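Local coordinates for protein galactan 1,3-beta-galactosidase (Phanerochaete chrysosporium, PDB 7BYS) that probably releases galactose from the ends of beta-1,3-galactan chains, as an exo-acting family 43 glycoside hydrolase that also carries a carbohydrate-binding module, at residues G339-N344 and I408-G413; Y366-V371 and S412-Y417. One frame throughout, in Å; residues are numbered along the deposited sequence. Where two conformers were deposited one is given.

Contact 1. Residues G339-N344 and I408-G413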
ATOM      1  N   GLY A 339      32.398  -1.963  -7.639  1.00 14.81           N
ATOM      2  CA  GLY A 339      31.981  -3.310  -8.007  1.00 14.53           C
ATOM      3  C   GLY A 339      30.733  -3.269  -8.866  1.00 11.26           C
ATOM      4  O   GLY A 339      29.811  -2.501  -8.590  1.00 13.29           O
ATOM      5  N   THR A 340      30.707  -4.095  -9.912  1.00 10.81           N
ATOM      6  CA  THR A 340      29.557  -4.162 -10.807  1.00 11.23           C
ATOM      7  C   THR A 340      29.176  -5.605 -11.077  1.00 10.69           C
ATOM      8  O   THR A 340      29.950  -6.537 -10.854  1.00 11.15           O
ATOM      9  CB  THR A 340      29.828  -3.477 -12.167  1.00 13.00           C
ATOM     10  OG1 THR A 340      30.906  -4.144 -12.834  1.00 13.68           O
ATOM     11  CG2 THR A 340      30.179  -2.021 -11.975  1.00 13.63           C
ATOM     12  N   VAL A 341      27.951  -5.793 -11.562  1.00  9.70           N
ATOM     13  CA  VAL A 341      27.561  -7.059 -12.160  1.00  9.85           C
ATOM     14  C   VAL A 341      26.757  -6.749 -13.411  1.00 11.10           C
ATOM     15  O   VAL A 341      25.945  -5.818 -13.427  1.00 13.10           O
ATOM     16  CB  VAL A 341      26.825  -8.009 -11.178  1.00 11.10           C
ATOM     17  CG1 VAL A 341      25.453  -7.457 -10.767  1.00 11.52           C
ATOM     18  CG2 VAL A 341      26.693  -9.414 -11.781  1.00 13.38           C
ATOM     19  N   THR A 342      27.031  -7.491 -14.477  1.00 11.22           N
ATOM     20  CA  THR A 342      26.352  -7.304 -15.747  1.00 11.66           C
ATOM     21  C   THR A 342      25.644  -8.605 -16.067  1.00 10.75           C
ATOM     22  O   THR A 342      26.278  -9.661 -16.152  1.00 13.23           O
ATOM     23  CB  THR A 342      27.360  -6.956 -16.845  1.00 12.21           C
ATOM     24  OG1 THR A 342      28.012  -5.728 -16.510  1.00 13.63           O
ATOM     25  CG2 THR A 342      26.659  -6.788 -18.186  1.00 14.68           C
ATOM     26  N   ILE A 343      24.326  -8.535 -16.198  1.00 12.30           N
ATOM     27  CA  ILE A 343      23.541  -9.683 -16.618  1.00 13.09           C
ATOM     28  C   ILE A 343      23.429  -9.628 -18.131  1.00 13.43           C
ATOM     29  O   ILE A 343      22.913  -8.657 -18.693  1.00 13.83           O
ATOM     30  CB  ILE A 343      22.166  -9.694 -15.935  1.00 14.38           C
ATOM     31  CG1 ILE A 343      22.374  -9.829 -14.419  1.00 16.47           C
ATOM     32  CG2 ILE A 343      21.319 -10.840 -16.466  1.00 15.26           C
ATOM     33  CD1 ILE A 343      21.105  -9.901 -13.619  1.00 21.09           C
ATOM     34  N   ASN A 344      23.962 -10.648 -18.785  1.00 17.89           N
ATOM     35  CA  ASN A 344      24.008 -10.707 -20.233  1.00 16.67           C
ATOM     36  C   ASN A 344      22.943 -11.663 -20.750  1.00 18.77           C
ATOM     37  O   ASN A 344      22.334 -12.430 -19.999  1.00 16.78           O
ATOM     38  CB  ASN A 344      25.399 -11.157 -20.696  1.00 20.55           C
ATOM     39  CG  ASN A 344      26.436 -10.065 -20.543  1.00 17.26           C
ATOM     40  OD1 ASN A 344      26.344  -9.016 -21.171  1.00 21.50           O
ATOM     41  ND2 ASN A 344      27.438 -10.310 -19.701  1.00 23.21           N
ATOM     42  N   ILE A 408      22.362  -5.796 -18.930  1.00 12.72           N
ATOM     43  CA  ILE A 408      21.973  -4.837 -17.901  1.00 13.14           C
ATOM     44  C   ILE A 408      23.074  -4.811 -16.852  1.00 14.37           C
ATOM     45  O   ILE A 408      23.404  -5.853 -16.277  1.00 13.36           O
ATOM     46  CB  ILE A 408      20.624  -5.186 -17.250  1.00 14.66           C
ATOM     47  CG1 ILE A 408      19.544  -5.412 -18.314  1.00 15.95           C
ATOM     48  CG2 ILE A 408      20.210  -4.080 -16.296  1.00 17.08           C
ATOM     49  CD1 ILE A 408      18.243  -5.994 -17.749  1.00 17.34           C
ATOM     50  N   THR A 409      23.647  -3.634 -16.611  1.00 13.38           N
ATOM     51  CA  THR A 409      24.775  -3.484 -15.698  1.00 12.89           C
ATOM     52  C   THR A 409      24.314  -2.756 -14.441  1.00 11.98           C
ATOM     53  O   THR A 409      23.666  -1.706 -14.528  1.00 11.47           O
ATOM     54  CB  THR A 409      25.920  -2.720 -16.367  1.00 15.69           C
ATOM     55  OG1 THR A 409      26.449  -3.506 -17.440  1.00 19.72           O
ATOM     56  CG2 THR A 409      27.036  -2.470 -15.377  1.00 16.06           C
ATOM     57  N   PHE A 410      24.673  -3.303 -13.282  1.00 12.47           N
ATOM     58  CA  PHE A 410      24.288  -2.773 -11.978  1.00 12.15           C
ATOM     59  C   PHE A 410      25.521  -2.313 -11.212  1.00 10.97           C
ATOM     60  O   PHE A 410      26.525  -3.032 -11.151  1.00 12.56           O
ATOM     61  CB  PHE A 410      23.565  -3.847 -11.161  1.00 11.61           C
ATOM     62  CG  PHE A 410      22.308  -4.335 -11.801  1.00 11.09           C
ATOM     63  CD1 PHE A 410      21.103  -3.699 -11.536  1.00 11.42           C
ATOM     64  CD2 PHE A 410      22.320  -5.428 -12.657  1.00 11.40           C
ATOM     65  CE1 PHE A 410      19.925  -4.139 -12.129  1.00 13.67           C
ATOM     66  CE2 PHE A 410      21.151  -5.866 -13.249  1.00 14.19           C
ATOM     67  CZ  PHE A 410      19.951  -5.220 -12.983  1.00 13.09           C
ATOM     68  N   GLY A 411      25.435  -1.115 -10.635  1.00 11.01           N
ATOM     69  CA  GLY A 411      26.421  -0.630  -9.696  1.00 10.84           C
ATOM     70  C   GLY A 411      27.538   0.203 -10.280  1.00 11.52           C
ATOM     71  O   GLY A 411      28.415   0.629  -9.522  1.00 14.32           O
ATOM     72  N   SER A 412      27.546   0.443 -11.591  1.00 12.54           N
ATOM     73  CA  SER A 412      28.573   1.299 -12.165  1.00 14.28           C
ATOM     74  C   SER A 412      28.377   2.740 -11.722  1.00 16.23           C
ATOM     75  O   SER A 412      27.253   3.208 -11.526  1.00 17.26           O
ATOM     76  CB  SER A 412      28.558   1.201 -13.691  0.47 13.73           C
ATOM     77  OG  SER A 412      27.387   1.767 -14.247  0.47 13.88           O
ATOM     78  N   GLY A 413      29.498   3.436 -11.538  1.00 18.31           N
ATOM     79  CA  GLY A 413      29.475   4.872 -11.328  1.00 18.50           C
ATOM     80  C   GLY A 413      28.728   5.340 -10.103  1.00 22.93           C
ATOM     81  O   GLY A 413      28.099   6.402 -10.141  1.00 30.28           O
TER
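The carbonyl oxygen V341 O is met by three groups of the neighbouring strand: F410 N donates to it at 2.8 Å, almost in line with the carbonyl bond (C=O...N 165°), T409 CA adds a CA-H...O contact, and CD2, at the edge of the F410 ring, lies 3.7 Å away. This is an antiparallel ladder in the beta-sandwich of the carbohydrate-binding module, joining the neighbouring inner strands 339-349 and 405-410 of a five-stranded sheet. V341 with F410 and I343 with I408 are hydrogen-bonded pairs, the latter closed by I343 N to I408 O at 2.8 Å and by the reciprocal bond from I408 N to I343 O.

Between them, T342 and T409 form the non-hydrogen-bonded pair, where the backbones draw close, and their OG1 hydroxyls meet at 2.9 Å. Both hydroxyls sit beside their own backbone N (chi1 -62° and -66°), which lets them pair on the partly exposed outer face. Threonine suits this place: its beta-branched chain favours the extended backbone, and each hydroxyl finds a partner in the one opposite. The opposite face is apolar, as a sandwich interior requires: I343 and I408 rest on I424, and F410 on L421 and I424, of strand 420-426 in the other sheet. Across the ladder V341 CG1 packs against F410 CB at 4.1 Å, and I343 CD1 approaches the F410 ring obliquely at CE2.

The regular strand ends at F410. G411 follows with positive phi, a conformation that calls for glycine, since a beta carbon would run into both G339 O and the carbonyl of F410. There the chain turns off, and the methyl CG2 of T340 lies 3.6 Å from S412 N.

Contact 2. Residues Y366-V371 and S412-Y417. With NAG (2-acetamido-2-deoxy-beta-D-glucopyranose), chain E.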
ATOM      1  N   TYR A 366      17.716   3.403   3.348  1.00 11.55           N
ATOM      2  CA  TYR A 366      17.683   3.024   1.944  1.00 11.81           C
ATOM      3  C   TYR A 366      19.086   3.003   1.353  1.00 12.77           C
ATOM      4  O   TYR A 366      19.983   3.731   1.780  1.00 12.41           O
ATOM      5  CB  TYR A 366      16.902   4.063   1.145  1.00 11.62           C
ATOM      6  CG  TYR A 366      15.406   3.888   1.133  1.00 12.62           C
ATOM      7  CD1 TYR A 366      14.704   3.611   2.295  1.00 12.33           C
ATOM      8  CD2 TYR A 366      14.696   3.989  -0.055  1.00 12.64           C
ATOM      9  CE1 TYR A 366      13.323   3.459   2.277  1.00 13.99           C
ATOM     10  CE2 TYR A 366      13.320   3.844  -0.086  1.00 15.36           C
ATOM     11  CZ  TYR A 366      12.643   3.571   1.077  1.00 13.83           C
ATOM     12  OH  TYR A 366      11.267   3.419   1.027  1.00 17.69           O
ATOM     13  N   ARG A 367      19.261   2.156   0.349  1.00 10.43           N
ATOM     14  CA  ARG A 367      20.372   2.241  -0.586  1.00  9.82           C
ATOM     15  C   ARG A 367      19.795   2.536  -1.967  1.00 11.35           C
ATOM     16  O   ARG A 367      18.590   2.742  -2.128  1.00 11.02           O
ATOM     17  CB  ARG A 367      21.175   0.939  -0.574  1.00 10.87           C
ATOM     18  CG  ARG A 367      21.848   0.665   0.756  1.00 11.19           C
ATOM     19  CD  ARG A 367      22.820  -0.477   0.619  1.00 15.52           C
ATOM     20  NE  ARG A 367      23.418  -0.828   1.902  1.00 14.10           N
ATOM     21  CZ  ARG A 367      24.479  -1.612   2.042  1.00 16.29           C
ATOM     22  NH1 ARG A 367      25.089  -2.120   0.974  1.00 16.62           N
ATOM     23  NH2 ARG A 367      24.939  -1.884   3.255  1.00 17.31           N
ATOM     24  N   ASN A 368      20.657   2.554  -2.975  1.00 12.29           N
ATOM     25  CA  ASN A 368      20.180   2.617  -4.352  1.00 12.79           C
ATOM     26  C   ASN A 368      21.196   1.927  -5.237  1.00 11.32           C
ATOM     27  O   ASN A 368      22.307   1.610  -4.813  1.00 11.88           O
ATOM     28  CB  ASN A 368      19.981   4.055  -4.812  1.00 16.93           C
ATOM     29  CG  ASN A 368      20.996   4.939  -4.237  1.00 18.76           C
ATOM     30  OD1 ASN A 368      22.162   4.872  -4.617  1.00 20.03           O
ATOM     31  ND2 ASN A 368      20.590   5.759  -3.277  1.00 23.53           N
ATOM     32  N   VAL A 369      20.792   1.689  -6.478  1.00 10.71           N
ATOM     33  CA  VAL A 369      21.627   0.981  -7.440  1.00 11.24           C
ATOM     34  C   VAL A 369      21.474   1.664  -8.792  1.00 13.12           C
ATOM     35  O   VAL A 369      20.366   2.030  -9.195  1.00 11.87           O
ATOM     36  CB  VAL A 369      21.292  -0.530  -7.490  1.00 11.36           C
ATOM     37  CG1 VAL A 369      19.883  -0.779  -8.039  1.00 10.62           C
ATOM     38  CG2 VAL A 369      22.366  -1.295  -8.299  1.00 11.36           C
ATOM     39  N   THR A 370      22.595   1.867  -9.480  1.00 10.74           N
ATOM     40  CA  THR A 370      22.544   2.350 -10.854  1.00 10.19           C
ATOM     41  C   THR A 370      22.263   1.184 -11.797  1.00 11.20           C
ATOM     42  O   THR A 370      22.765   0.070 -11.607  1.00 12.02           O
ATOM     43  CB  THR A 370      23.880   2.985 -11.250  1.00 11.66           C
ATOM     44  OG1 THR A 370      24.912   2.001 -11.152  1.00 13.83           O
ATOM     45  CG2 THR A 370      24.208   4.178 -10.363  1.00 15.35           C
ATOM     46  N   VAL A 371      21.460   1.452 -12.826  1.00 11.04           N
ATOM     47  CA  VAL A 371      21.054   0.451 -13.806  1.00 12.99           C
ATOM     48  C   VAL A 371      21.282   1.036 -15.198  1.00 14.46           C
ATOM     49  O   VAL A 371      20.745   2.104 -15.525  1.00 13.71           O
ATOM     50  CB  VAL A 371      19.582   0.028 -13.633  1.00 12.94           C
ATOM     51  CG1 VAL A 371      19.216  -1.056 -14.629  1.00 14.03           C
ATOM     52  CG2 VAL A 371      19.312  -0.453 -12.204  1.00 13.46           C
ATOM     53  N   SER A 412      27.546   0.443 -11.591  1.00 12.54           N
ATOM     54  CA  SER A 412      28.573   1.299 -12.165  1.00 14.28           C
ATOM     55  C   SER A 412      28.377   2.740 -11.722  1.00 16.23           C
ATOM     56  O   SER A 412      27.253   3.208 -11.526  1.00 17.26           O
ATOM     57  CB  SER A 412      28.558   1.201 -13.691  0.47 13.73           C
ATOM     58  OG  SER A 412      27.387   1.767 -14.247  0.47 13.88           O
ATOM     59  N   GLY A 413      29.498   3.436 -11.538  1.00 18.31           N
ATOM     60  CA  GLY A 413      29.475   4.872 -11.328  1.00 18.50           C
ATOM     61  C   GLY A 413      28.728   5.340 -10.103  1.00 22.93           C
ATOM     62  O   GLY A 413      28.099   6.402 -10.141  1.00 30.28           O
ATOM     63  N   GLN A 414      28.762   4.578  -9.018  1.00 20.05           N
ATOM     64  CA  GLN A 414      28.216   5.053  -7.755  1.00 17.47           C
ATOM     65  C   GLN A 414      29.256   4.878  -6.661  1.00 15.62           C
ATOM     66  O   GLN A 414      29.895   3.825  -6.560  1.00 18.24           O
ATOM     67  CB  GLN A 414      26.876   4.387  -7.396  1.00 19.41           C
ATOM     68  CG  GLN A 414      26.930   2.893  -7.220  1.00 15.47           C
ATOM     69  CD  GLN A 414      25.553   2.291  -6.917  1.00 15.24           C
ATOM     70  OE1 GLN A 414      24.945   1.638  -7.766  1.00 14.89           O
ATOM     71  NE2 GLN A 414      25.061   2.516  -5.697  1.00 18.04           N
ATOM     72  N   SER A 415      29.433   5.933  -5.863  1.00 17.43           N
ATOM     73  CA  SER A 415      30.398   5.931  -4.774  1.00 22.25           C
ATOM     74  C   SER A 415      29.937   5.071  -3.607  1.00 24.36           C
ATOM     75  O   SER A 415      30.766   4.461  -2.920  1.00 24.50           O
ATOM     76  CB  SER A 415      30.611   7.371  -4.299  1.00 26.18           C
ATOM     77  OG  SER A 415      31.761   7.467  -3.482  1.00 41.54           O
ATOM     78  N   ASN A 416      28.631   5.019  -3.367  1.00 19.99           N
ATOM     79  CA  ASN A 416      28.052   4.263  -2.272  1.00 19.35           C
ATOM     80  C   ASN A 416      27.830   2.809  -2.681  1.00 16.66           C
ATOM     81  O   ASN A 416      27.687   2.482  -3.862  1.00 16.98           O
ATOM     82  CB  ASN A 416      26.706   4.876  -1.884  1.00 19.99           C
ATOM     83  CG  ASN A 416      25.761   5.028  -3.081  1.00 27.76           C
ATOM     84  OD1 ASN A 416      26.126   5.593  -4.111  1.00 27.82           O
ATOM     85  ND2 ASN A 416      24.542   4.524  -2.943  1.00 27.30           N
ATOM     86  N   TYR A 417      27.793   1.928  -1.684  1.00 14.90           N
ATOM     87  CA  TYR A 417      27.431   0.539  -1.934  1.00 15.25           C
ATOM     88  C   TYR A 417      25.931   0.416  -2.192  1.00 14.26           C
ATOM     89  O   TYR A 417      25.106   0.960  -1.445  1.00 14.34           O
ATOM     90  CB  TYR A 417      27.800  -0.324  -0.732  1.00 16.49           C
ATOM     91  CG  TYR A 417      29.275  -0.613  -0.611  1.00 17.35           C
ATOM     92  CD1 TYR A 417      29.902  -1.494  -1.479  1.00 18.17           C
ATOM     93  CD2 TYR A 417      30.039  -0.006   0.372  1.00 22.24           C
ATOM     94  CE1 TYR A 417      31.255  -1.764  -1.369  1.00 20.15           C
ATOM     95  CE2 TYR A 417      31.394  -0.273   0.491  1.00 23.93           C
ATOM     96  CZ  TYR A 417      31.994  -1.149  -0.381  1.00 25.68           C
ATOM     97  OH  TYR A 417      33.341  -1.412  -0.263  1.00 27.11           O
TER
HETATM   98  C1  NAG E 502      21.507   6.609  -2.578  1.00 28.00           C
HETATM   99  C2  NAG E 502      20.922   7.955  -2.175  1.00 25.29           C
HETATM  100  C3  NAG E 502      21.837   8.694  -1.262  1.00 34.72           C
HETATM  101  C4  NAG E 502      22.216   7.878  -0.059  1.00 35.59           C
HETATM  102  C5  NAG E 502      22.821   6.539  -0.465  1.00 31.43           C
HETATM  103  C6  NAG E 502      23.040   5.706   0.762  1.00 31.92           C
HETATM  104  C7  NAG E 502      19.334   9.172  -3.775  1.00 34.98           C
HETATM  105  C8  NAG E 502      19.081   9.982  -5.052  1.00 29.73           C
HETATM  106  N2  NAG E 502      20.687   8.745  -3.426  1.00 29.70           N
HETATM  107  O3  NAG E 502      21.163   9.905  -0.822  1.00 42.43           O
HETATM  108  O4  NAG E 502      23.184   8.575   0.730  1.00 39.38           O
HETATM  109  O5  NAG E 502      21.924   5.813  -1.371  1.00 26.82           O
HETATM  110  O6  NAG E 502      23.671   4.506   0.395  1.00 34.64           O
HETATM  111  O7  NAG E 502      18.425   8.893  -3.065  1.00 41.02           O
HETATM  112  O   HOH W   1      24.167   6.564  -5.702  1.00 31.05           O
HETATM  113  O   HOH W   2      25.222   0.374 -13.553  1.00 13.80           O
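Q414 lends its side-chain amide to strand 367-373 as if it were a peptide group: OE1 accepts from T370 N at 2.9 Å, while NE2 donates to N368 O at 3.0 Å, nearly straight at the hydrogen (173°), though it approaches from above the carbonyl plane. With its chain extended beyond CG, glutamine is long enough to span from the loop to the strand. Cutting Q414 back to an alanine is likely to leave T370 N and N368 O without these mates and to open a gap between loop and strand.

The side chain of the same T370 also takes part: OG1 donates to a lone pair of S412 O at 2.7 Å. The loop of S412-Y417 links the two sheets of the CBM beta-sandwich, running from strand 405-410 to strand 420-426.

N368 carries the N-linked sugar on ND2, and its OD1 accepts from N416 ND2 at 2.9 Å, the two amide planes 65° apart, and also from a water that bridges to N416 OD1. N416 ND2 reaches on weakly to O6 of the sugar.

R367, a galactose-binding residue, passes Y417 with CD 3.4 Å from Y417 O; its guanidinium is salt-bridged to D363, and NH1 donates to A418 O.

How the contacts relate
Along the chain the order is 339-344, 366-371, 408-413, 412-417, so the two contacts interleave and share S412 and G413. Their centres are about 10 Å apart, and both involve one five-stranded antiparallel sheet of the carbohydrate-binding module. Strand 405-410 lies between 339-349 and 367-373: contact 1 is its pairing on one flank, whereas contact 2 lies past its end, where the chain continues as a loop beside 367-373. The two meet directly through a probable hydrogen bond from G411 N to T370 O and through V371 packed on I408 and F410. The shared residues thus carry the chain from the strand ladder into the loop, beside R367, Y334 and D420, which bind galactose in a complex of this protein, though none is bound here.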